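Local atomic coordinates of uncharacterized protein AsqI (Emericella nidulans, PDB entry 5YY3), a protein that catalyses, as a zinc-dependent cyclopenase, the conversion of 4'-methoxycyclopenin into 4'-methoxyviridicatin in the biosynthesis of aspoquinolone mycotoxins. Residues Asp296-Ala301 with Gln401-Leu406; Pro239-Asp244 with Tyr397-Tyr402. All coordinates share one frame; numbering follows the deposited sequence.

In the fold
Interactions 1 and 2 both use helix 391-410 and share Q401 and Y402. Both are buried contacts. Interaction 1 joins this helix to helix 288-304 through tyrosine rings and aliphatic branches, with no hydrogen bond across. Interaction 2 joins it to the loop 239-244 and is more polar: a histidine meets a tyrosine hydroxyl and a backbone carbonyl. The two meet where Y299 OH packs 3.3 Å from H399 CE1. All four segments lie in the copper-containing hemocyanin family region, which in this enzyme binds zinc through H186, H190 and H218. Both contacts also touch the second subunit.

Interaction 1. Residues Asp296-Ala301 with Gln401-Leu406; sequences DNIYAA and QYYGRL
On the helix whose Y402 and Y403 receive Y299, two nitrogens of R405 grip Q401 OE1. R405 NE and R405 NH2 each lie 3.2 Å from Q401 OE1. Both come from the same face of the amide, well above the carbonyl plane. Both residues also look outward: R405 NH1 forms salt bridges with D503 and with D244 of the second subunit, and Q401 NE2 bonds S219 OG.

The contact across the helices has no hydrogen bond and centres on Y299. Its CG stands anti to the carbonyl carbon (chi1 -77°), and the ring then reaches across to the other helix. Y299 OH arrives at the edge of the Y402 ring, 3.2 Å from Y402 CE2, with the two ring planes nearly perpendicular. Y299 CE1 meets Y403 CE1 at 3.4 Å. Nearer the root of the ring, Y299 CD1 touches L406 CD1 at 3.9 Å. I298 adds its CG2 branch, 3.6 Å from Y403 CE1. The three tyrosines form an aromatic cluster.

The axes of the two segments run at 19° to each other, 11.0 Å apart at closest approach, so these large side chains bridge the gap. R295 of the second subunit packs on L406, and helix 323-331 packs on both I298 and Y403.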
loop_
_atom_site.group_PDB
_atom_site.type_symbol
_atom_site.label_atom_id
_atom_site.label_comp_id
_atom_site.label_asym_id
_atom_site.label_seq_id
_atom_site.Cartn_x
_atom_site.Cartn_y
_atom_site.Cartn_z
ATOM N N ASP A 296 33.679 -14.615 -13.869
ATOM C CA ASP A 296 34.289 -13.825 -14.939
ATOM C C ASP A 296 34.848 -14.734 -16.020
ATOM O O ASP A 296 34.812 -14.405 -17.208
ATOM C CB ASP A 296 35.420 -12.945 -14.406
ATOM C CG ASP A 296 34.932 -11.826 -13.539
ATOM O OD1 ASP A 296 33.709 -11.548 -13.569
ATOM O OD2 ASP A 296 35.779 -11.211 -12.841
ATOM N N ASN A 297 35.386 -15.873 -15.597
ATOM C CA ASN A 297 36.032 -16.778 -16.529
ATOM C C ASN A 297 34.989 -17.536 -17.347
ATOM O O ASN A 297 35.156 -17.723 -18.554
ATOM C CB ASN A 297 36.964 -17.740 -15.784
ATOM C CG ASN A 297 38.212 -17.051 -15.254
ATOM O OD1 ASN A 297 38.569 -15.963 -15.702
ATOM N ND2 ASN A 297 38.888 -17.691 -14.310
ATOM N N ILE A 298 33.899 -17.947 -16.695
ATOM C CA ILE A 298 32.786 -18.579 -17.403
ATOM C C ILE A 298 32.137 -17.574 -18.358
ATOM O O ILE A 298 31.729 -17.938 -19.468
ATOM C CB ILE A 298 31.749 -19.153 -16.420
ATOM C CG1 ILE A 298 32.419 -20.201 -15.537
ATOM C CG2 ILE A 298 30.550 -19.764 -17.169
ATOM C CD1 ILE A 298 31.514 -20.815 -14.517
ATOM N N TYR A 299 32.065 -16.305 -17.951
ATOM C CA TYR A 299 31.545 -15.271 -18.848
ATOM C C TYR A 299 32.409 -15.179 -20.105
ATOM O O TYR A 299 31.910 -15.200 -21.242
ATOM C CB TYR A 299 31.511 -13.907 -18.167
ATOM C CG TYR A 299 30.380 -13.665 -17.175
ATOM C CD1 TYR A 299 29.332 -14.567 -17.024
ATOM C CD2 TYR A 299 30.368 -12.515 -16.396
ATOM C CE1 TYR A 299 28.308 -14.329 -16.107
ATOM C CE2 TYR A 299 29.352 -12.267 -15.501
ATOM C CZ TYR A 299 28.322 -13.172 -15.358
ATOM O OH TYR A 299 27.327 -12.901 -14.441
ATOM N N ALA A 300 33.716 -15.087 -19.877
ATOM C CA ALA A 300 34.697 -14.885 -20.939
ATOM C C ALA A 300 34.717 -16.059 -21.911
ATOM O O ALA A 300 34.781 -15.876 -23.132
ATOM C CB ALA A 300 36.086 -14.665 -20.327
ATOM N N ALA A 301 34.666 -17.262 -21.351
ATOM C CA ALA A 301 34.639 -18.494 -22.127
ATOM C C ALA A 301 33.420 -18.582 -23.050
ATOM O O ALA A 301 33.530 -19.008 -24.194
ATOM C CB ALA A 301 34.665 -19.690 -21.192
ATOM N N GLN A 401 20.213 -18.586 -14.396
ATOM C CA GLN A 401 19.480 -18.392 -15.649
ATOM C C GLN A 401 20.240 -17.460 -16.605
ATOM O O GLN A 401 20.136 -17.596 -17.835
ATOM C CB GLN A 401 18.084 -17.831 -15.380
ATOM C CG GLN A 401 17.178 -17.816 -16.608
ATOM C CD GLN A 401 15.976 -16.891 -16.440
ATOM O OE1 GLN A 401 16.130 -15.686 -16.188
ATOM N NE2 GLN A 401 14.770 -17.450 -16.582
ATOM N N TYR A 402 21.009 -16.528 -16.045
ATOM C CA TYR A 402 21.766 -15.570 -16.860
ATOM C C TYR A 402 22.770 -16.284 -17.771
ATOM O O TYR A 402 22.931 -15.920 -18.944
ATOM C CB TYR A 402 22.476 -14.542 -15.963
ATOM C CG TYR A 402 23.328 -13.545 -16.711
ATOM C CD1 TYR A 402 22.821 -12.851 -17.798
ATOM C CD2 TYR A 402 24.638 -13.281 -16.314
ATOM C CE1 TYR A 402 23.593 -11.936 -18.500
ATOM C CE2 TYR A 402 25.428 -12.359 -16.999
ATOM C CZ TYR A 402 24.900 -11.690 -18.093
ATOM O OH TYR A 402 25.663 -10.768 -18.781
ATOM N N TYR A 403 23.421 -17.318 -17.257
ATOM C CA TYR A 403 24.363 -18.066 -18.079
ATOM C C TYR A 403 23.637 -18.697 -19.267
ATOM O O TYR A 403 24.135 -18.676 -20.408
ATOM C CB TYR A 403 25.079 -19.125 -17.246
ATOM C CG TYR A 403 25.970 -18.538 -16.173
ATOM C CD1 TYR A 403 27.301 -18.245 -16.433
ATOM C CD2 TYR A 403 25.467 -18.251 -14.906
ATOM C CE1 TYR A 403 28.116 -17.704 -15.452
ATOM C CE2 TYR A 403 26.265 -17.702 -13.927
ATOM C CZ TYR A 403 27.586 -17.434 -14.197
ATOM O OH TYR A 403 28.381 -16.898 -13.205
ATOM N N GLY A 404 22.447 -19.228 -18.999
ATOM C CA GLY A 404 21.562 -19.715 -20.047
ATOM C C GLY A 404 21.204 -18.671 -21.089
ATOM O O GLY A 404 21.194 -18.970 -22.277
ATOM N N ARG A 405 20.911 -17.447 -20.665
ATOM C CA ARG A 405 20.623 -16.375 -21.617
ATOM C C ARG A 405 21.822 -16.069 -22.513
ATOM O O ARG A 405 21.658 -15.867 -23.722
ATOM C CB ARG A 405 20.187 -15.102 -20.889
ATOM C CG ARG A 405 18.891 -15.265 -20.113
ATOM C CD ARG A 405 18.506 -13.977 -19.391
ATOM N NE ARG A 405 17.216 -14.130 -18.727
ATOM C CZ ARG A 405 16.066 -13.809 -19.295
ATOM N NH1 ARG A 405 16.067 -13.330 -20.533
ATOM N NH2 ARG A 405 14.926 -13.988 -18.645
ATOM N N LEU A 406 23.019 -16.028 -21.923
ATOM C CA LEU A 406 24.241 -15.741 -22.673
ATOM C C LEU A 406 24.490 -16.792 -23.758
ATOM O O LEU A 406 24.796 -16.467 -24.910
ATOM C CB LEU A 406 25.448 -15.686 -21.741
ATOM C CG LEU A 406 25.543 -14.467 -20.821
ATOM C CD1 LEU A 406 26.497 -14.763 -19.681
ATOM C CD2 LEU A 406 26.002 -13.227 -21.593
#

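Interaction 2. Residues Pro239-Asp244 with Tyr397-Tyr402; sequences PWNQYD and YKHLQY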
loop_
_atom_site.group_PDB
_atom_site.type_symbol
_atom_site.label_atom_id
_atom_site.label_comp_id
_atom_site.label_asym_id
_atom_site.label_seq_id
_atom_site.Cartn_x
_atom_site.Cartn_y
_atom_site.Cartn_z
ATOM N N PRO A 239 18.542 -10.344 -10.215
ATOM C CA PRO A 239 19.440 -11.507 -10.164
ATOM C C PRO A 239 20.643 -11.236 -9.286
ATOM O O PRO A 239 21.009 -10.078 -9.094
ATOM C CB PRO A 239 19.854 -11.705 -11.620
ATOM C CG PRO A 239 19.640 -10.367 -12.258
ATOM C CD PRO A 239 18.489 -9.722 -11.548
ATOM N N TRP A 240 21.236 -12.295 -8.748
ATOM C CA TRP A 240 22.450 -12.183 -7.947
ATOM C C TRP A 240 23.656 -12.149 -8.861
ATOM O O TRP A 240 24.515 -13.039 -8.797
ATOM C CB TRP A 240 22.556 -13.363 -6.977
ATOM C CG TRP A 240 23.595 -13.182 -5.895
ATOM C CD1 TRP A 240 24.860 -13.692 -5.872
ATOM C CD2 TRP A 240 23.437 -12.447 -4.677
ATOM N NE1 TRP A 240 25.498 -13.321 -4.720
ATOM C CE2 TRP A 240 24.648 -12.554 -3.966
ATOM C CE3 TRP A 240 22.383 -11.710 -4.116
ATOM C CZ2 TRP A 240 24.840 -11.951 -2.730
ATOM C CZ3 TRP A 240 22.572 -11.107 -2.897
ATOM C CH2 TRP A 240 23.797 -11.229 -2.211
ATOM N N ASN A 241 23.697 -11.147 -9.741
ATOM C CA ASN A 241 24.780 -11.015 -10.720
ATOM C C ASN A 241 26.004 -10.312 -10.133
ATOM O O ASN A 241 27.139 -10.607 -10.513
ATOM C CB ASN A 241 24.294 -10.268 -11.963
ATOM C CG ASN A 241 23.423 -11.138 -12.871
ATOM O OD1 ASN A 241 23.571 -12.357 -12.907
ATOM N ND2 ASN A 241 22.498 -10.509 -13.594
ATOM N N GLN A 242 25.752 -9.380 -9.213
ATOM C CA GLN A 242 26.787 -8.679 -8.474
ATOM C C GLN A 242 26.908 -9.306 -7.072
ATOM O O GLN A 242 25.968 -9.272 -6.280
ATOM C CB GLN A 242 26.463 -7.169 -8.406
ATOM C CG GLN A 242 26.187 -6.518 -9.789
ATOM C CD GLN A 242 25.879 -5.001 -9.729
ATOM O OE1 GLN A 242 25.769 -4.404 -8.645
ATOM N NE2 GLN A 242 25.713 -4.382 -10.908
ATOM N N TYR A 243 28.056 -9.896 -6.767
ATOM C CA TYR A 243 28.180 -10.712 -5.553
ATOM C C TYR A 243 28.373 -9.880 -4.273
ATOM O O TYR A 243 28.340 -10.417 -3.165
ATOM C CB TYR A 243 29.340 -11.719 -5.693
ATOM C CG TYR A 243 29.163 -12.752 -6.782
ATOM C CD1 TYR A 243 27.960 -12.862 -7.482
ATOM C CD2 TYR A 243 30.214 -13.619 -7.127
ATOM C CE1 TYR A 243 27.802 -13.805 -8.495
ATOM C CE2 TYR A 243 30.065 -14.568 -8.139
ATOM C CZ TYR A 243 28.854 -14.657 -8.811
ATOM O OH TYR A 243 28.685 -15.591 -9.806
ATOM N N ASP A 244 28.575 -8.575 -4.426
ATOM C CA ASP A 244 28.637 -7.672 -3.285
ATOM C C ASP A 244 27.282 -7.024 -3.035
ATOM O O ASP A 244 27.191 -5.910 -2.523
ATOM C CB ASP A 244 29.698 -6.598 -3.513
ATOM C CG ASP A 244 29.449 -5.804 -4.785
ATOM O OD1 ASP A 244 28.683 -6.299 -5.650
ATOM O OD2 ASP A 244 30.026 -4.700 -4.933
ATOM N N TYR A 397 19.088 -18.480 -8.389
ATOM C CA TYR A 397 18.538 -19.202 -9.549
ATOM C C TYR A 397 18.438 -18.284 -10.771
ATOM O O TYR A 397 18.716 -18.710 -11.891
ATOM C CB TYR A 397 17.158 -19.792 -9.256
ATOM C CG TYR A 397 17.063 -20.761 -8.084
ATOM C CD1 TYR A 397 18.171 -21.482 -7.637
ATOM C CD2 TYR A 397 15.854 -20.941 -7.421
ATOM C CE1 TYR A 397 18.061 -22.374 -6.555
ATOM C CE2 TYR A 397 15.736 -21.820 -6.346
ATOM C CZ TYR A 397 16.841 -22.534 -5.918
ATOM O OH TYR A 397 16.710 -23.398 -4.851
ATOM N N LYS A 398 18.064 -17.021 -10.576
ATOM C CA LYS A 398 17.981 -16.142 -11.743
ATOM C C LYS A 398 19.384 -15.799 -12.257
ATOM O O LYS A 398 19.559 -15.554 -13.451
ATOM C CB LYS A 398 17.193 -14.858 -11.457
ATOM C CG LYS A 398 16.993 -14.025 -12.734
ATOM C CD LYS A 398 15.894 -12.988 -12.605
ATOM C CE LYS A 398 15.924 -12.001 -13.774
ATOM N NZ LYS A 398 14.931 -10.877 -13.599
ATOM N N HIS A 399 20.385 -15.812 -11.372
ATOM C CA HIS A 399 21.778 -15.674 -11.816
ATOM C C HIS A 399 22.193 -16.858 -12.673
ATOM O O HIS A 399 22.762 -16.666 -13.738
ATOM C CB HIS A 399 22.738 -15.547 -10.634
ATOM C CG HIS A 399 24.183 -15.500 -11.034
ATOM N ND1 HIS A 399 24.685 -14.568 -11.921
ATOM C CD2 HIS A 399 25.238 -16.261 -10.655
ATOM C CE1 HIS A 399 25.980 -14.758 -12.075
ATOM N NE2 HIS A 399 26.342 -15.777 -11.316
ATOM N N LEU A 400 21.933 -18.078 -12.200
ATOM C CA LEU A 400 22.119 -19.271 -13.039
ATOM C C LEU A 400 21.451 -19.091 -14.401
ATOM O O LEU A 400 22.047 -19.393 -15.441
ATOM C CB LEU A 400 21.554 -20.525 -12.352
ATOM C CG LEU A 400 22.209 -20.863 -11.016
ATOM C CD1 LEU A 400 21.548 -22.076 -10.392
ATOM C CD2 LEU A 400 23.703 -21.103 -11.224
ATOM N N GLN A 401 20.213 -18.586 -14.396
ATOM C CA GLN A 401 19.480 -18.392 -15.649
ATOM C C GLN A 401 20.240 -17.460 -16.605
ATOM O O GLN A 401 20.136 -17.596 -17.835
ATOM C CB GLN A 401 18.084 -17.831 -15.380
ATOM C CG GLN A 401 17.178 -17.816 -16.608
ATOM C CD GLN A 401 15.976 -16.891 -16.440
ATOM O OE1 GLN A 401 16.130 -15.686 -16.188
ATOM N NE2 GLN A 401 14.770 -17.450 -16.582
ATOM N N TYR A 402 21.009 -16.528 -16.045
ATOM C CA TYR A 402 21.766 -15.570 -16.860
ATOM C C TYR A 402 22.770 -16.284 -17.771
ATOM O O TYR A 402 22.931 -15.920 -18.944
ATOM C CB TYR A 402 22.476 -14.542 -15.963
ATOM C CG TYR A 402 23.328 -13.545 -16.711
ATOM C CD1 TYR A 402 22.821 -12.851 -17.798
ATOM C CD2 TYR A 402 24.638 -13.281 -16.314
ATOM C CE1 TYR A 402 23.593 -11.936 -18.500
ATOM C CE2 TYR A 402 25.428 -12.359 -16.999
ATOM C CZ TYR A 402 24.900 -11.690 -18.093
ATOM O OH TYR A 402 25.663 -10.768 -18.781
#
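H399 reaches from helix 391-410 to the loop at W240, N241 and Y243. Its CG is anti to the backbone N (chi1 176°), which directs the ring at the loop. H399 CB starts 3.6 Å from W240 O. W240, the centre of an inverse gamma turn, puts this oxygen over one face of the imidazole, toward the rim, and W240 O is 3.3 Å from H399 CG. At the ring edge, H399 ND1 lies beside the side-chain amide of N241. At the tip, H399 NE2 and Y243 OH share a hydrogen bond of 2.8 Å; either could be the donor. The edge of Y243 points toward the face of H399 in an offset edge-to-face pair, planes at 88°.

Next to H399, K398 adds an aliphatic contact: P239 CB rests 3.8 Å from K398 CG. The extended K398 chain carries its NZ onward to a salt bridge with E226 and a hydrogen bond to V237 O. The K398 side chain is about 9 Å from that of the zinc ligand H218.

The contact therefore combines the Y243-H399 hydrogen bond with ring packing and aliphatic contact. The bond at NE2 probably helps to fix the imidazole's rotation and links the buried loop to the helix; W240 O only packs over the ring face.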